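Local structure of ribosomal large subunit pseudouridine synthase D (Escherichia coli, 1PRZ) at residues I162-A167 with P177-R182. The protein probably converts uridines at positions 1911, 1915 and 1917 of 23S ribosomal RNA into pseudouridines, as a member of the RluA family of pseudouridine synthases. Sequence-based numbering, arbitrary orientation.
Sequences IRVHMA and PVYGGR
Tyr179 lays its ring against the helix segment 162-167, where Arg163, Val164 and Ala167 receive it. At the root of the side chain, Tyr179 CB meets the methyl of Ala167, with 3.9 Å between the two CB atoms. With CG anti to the carbonyl carbon (chi1 -55°), the ring lies against the helix, one face above the backbone at Arg163 C and Val164 N. Along one border, Tyr179 CD2 touches Arg163 CB at 3.6 Å and Arg163 CD at 3.9 Å; along the other, Tyr179 CE1 reaches Val164 CG2 at 4.1 Å. Val178 CG1 stands 3.7 Å from the plane of the Tyr179 ring, over its centre, clasping the ring together with the helix. At the tip, the hydroxyl OH is hydrogen-bonded to His160 and to the backbone N of Met125, which fixes the far end of the ring.

The chain of Arg163 crosses the tyrosine at about a right angle and bends at chi3 (-100°), leaving the guanidinium plane 79° from the ring plane. Tyr179 CE2 lies over one guanidinium face, while Arg163 NH1 packs 3.7 Å from Val178 CG2. NH1 also forms a salt bridge to Asp176, whose OD1 accepts the backbone N-H groups of Val178 and Tyr179, and NH2 pairs with Asp65, the probable catalytic aspartate. Arg163 thus links this loop to the active site. Helix 161-168 packs through Ile162, His165 and Met166 on strands 109-117, 135-143 and 147-154 of the large antiparallel sheet, while segment 177-182 belongs to the loop leading to helix 191-199.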
loop_
_atom_site.group_PDB
_atom_site.type_symbol
_atom_site.label_atom_id
_atom_site.label_comp_id
_atom_site.label_asym_id
_atom_site.label_seq_id
_atom_site.Cartn_x
_atom_site.Cartn_y
_atom_site.Cartn_z
ATOM N N ILE A 162 0.463 -6.502 4.625
ATOM C CA ILE A 162 0.842 -7.151 3.362
ATOM C C ILE A 162 2.344 -7.468 3.314
ATOM O O ILE A 162 2.751 -8.565 2.927
ATOM C CB ILE A 162 0.479 -6.285 2.157
ATOM C CG1 ILE A 162 -1.047 -6.267 1.983
ATOM C CG2 ILE A 162 1.187 -6.832 0.870
ATOM C CD1 ILE A 162 -1.509 -5.330 0.896
ATOM N N ARG A 163 3.170 -6.520 3.719
ATOM C CA ARG A 163 4.597 -6.769 3.695
ATOM C C ARG A 163 5.022 -7.962 4.569
ATOM O O ARG A 163 5.845 -8.788 4.134
ATOM C CB ARG A 163 5.359 -5.543 4.161
ATOM C CG ARG A 163 5.319 -4.395 3.235
ATOM C CD ARG A 163 6.566 -3.563 3.569
ATOM N NE ARG A 163 6.237 -2.462 4.382
ATOM C CZ ARG A 163 7.122 -1.725 5.037
ATOM N NH1 ARG A 163 8.440 -1.970 4.991
ATOM N NH2 ARG A 163 6.652 -0.712 5.708
ATOM N N VAL A 164 4.485 -8.052 5.792
ATOM C CA VAL A 164 4.903 -9.152 6.666
ATOM C C VAL A 164 4.274 -10.481 6.249
ATOM O O VAL A 164 4.925 -11.514 6.317
ATOM C CB VAL A 164 4.647 -8.854 8.175
ATOM C CG1 VAL A 164 3.179 -8.944 8.520
ATOM C CG2 VAL A 164 5.440 -9.873 9.021
ATOM N N HIS A 165 3.037 -10.446 5.749
ATOM C CA HIS A 165 2.407 -11.684 5.304
ATOM C C HIS A 165 3.123 -12.253 4.096
ATOM O O HIS A 165 3.338 -13.474 4.011
ATOM C CB HIS A 165 0.927 -11.467 4.961
ATOM C CG HIS A 165 0.005 -11.678 6.117
ATOM N ND1 HIS A 165 0.437 -12.207 7.320
ATOM C CD2 HIS A 165 -1.324 -11.469 6.250
ATOM C CE1 HIS A 165 -0.593 -12.314 8.143
ATOM N NE2 HIS A 165 -1.674 -11.871 7.520
HETATM N N MSE A 166 3.482 -11.381 3.146
HETATM C CA MSE A 166 4.182 -11.858 1.964
HETATM C C MSE A 166 5.553 -12.393 2.379
HETATM O O MSE A 166 5.987 -13.468 1.933
HETATM C CB MSE A 166 4.320 -10.739 0.919
HETATM C CG MSE A 166 2.970 -10.389 0.230
HETATM SE SE MSE A 166 2.060 -11.952 -0.633
HETATM C CE MSE A 166 0.837 -12.402 0.811
ATOM N N ALA A 167 6.255 -11.652 3.225
ATOM C CA ALA A 167 7.556 -12.153 3.658
ATOM C C ALA A 167 7.379 -13.515 4.351
ATOM O O ALA A 167 8.209 -14.404 4.175
ATOM C CB ALA A 167 8.219 -11.171 4.608
ATOM N N PRO A 177 12.731 -2.332 2.254
ATOM C CA PRO A 177 13.969 -2.169 3.013
ATOM C C PRO A 177 13.959 -2.877 4.365
ATOM O O PRO A 177 15.013 -3.019 5.008
ATOM C CB PRO A 177 14.092 -0.641 3.131
ATOM C CG PRO A 177 12.660 -0.197 3.253
ATOM C CD PRO A 177 11.899 -1.108 2.298
ATOM N N VAL A 178 12.781 -3.337 4.796
ATOM C CA VAL A 178 12.676 -4.013 6.079
ATOM C C VAL A 178 12.619 -5.542 5.928
ATOM O O VAL A 178 13.458 -6.281 6.469
ATOM C CB VAL A 178 11.409 -3.528 6.860
ATOM C CG1 VAL A 178 11.278 -4.304 8.175
ATOM C CG2 VAL A 178 11.500 -2.017 7.146
ATOM N N TYR A 179 11.632 -6.019 5.178
ATOM C CA TYR A 179 11.441 -7.454 4.997
ATOM C C TYR A 179 12.189 -8.064 3.814
ATOM O O TYR A 179 12.386 -9.284 3.743
ATOM C CB TYR A 179 9.956 -7.739 4.876
ATOM C CG TYR A 179 9.191 -7.200 6.041
ATOM C CD1 TYR A 179 9.240 -7.839 7.284
ATOM C CD2 TYR A 179 8.464 -6.009 5.930
ATOM C CE1 TYR A 179 8.592 -7.314 8.388
ATOM C CE2 TYR A 179 7.812 -5.470 7.023
ATOM C CZ TYR A 179 7.888 -6.135 8.259
ATOM O OH TYR A 179 7.309 -5.573 9.367
ATOM N N GLY A 180 12.604 -7.225 2.881
ATOM C CA GLY A 180 13.322 -7.738 1.732
ATOM C C GLY A 180 14.835 -7.796 1.912
ATOM O O GLY A 180 15.419 -7.146 2.793
ATOM N N GLY A 181 15.478 -8.594 1.075
ATOM C CA GLY A 181 16.924 -8.691 1.126
ATOM C C GLY A 181 17.426 -7.943 -0.093
ATOM O O GLY A 181 16.725 -7.065 -0.609
ATOM N N ARG A 182 18.628 -8.286 -0.555
ATOM C CA ARG A 182 19.230 -7.654 -1.724
ATOM C C ARG A 182 18.491 -8.094 -2.980
ATOM O O ARG A 182 18.009 -9.225 -3.055
ATOM C CB ARG A 182 20.701 -8.075 -1.863
ATOM C CG ARG A 182 21.599 -7.676 -0.714
ATOM C CD ARG A 182 22.485 -6.518 -1.112
ATOM N NE ARG A 182 23.518 -6.239 -0.105
ATOM C CZ ARG A 182 24.620 -6.964 0.100
ATOM N NH1 ARG A 182 24.888 -8.050 -0.633
ATOM N NH2 ARG A 182 25.475 -6.587 1.051
#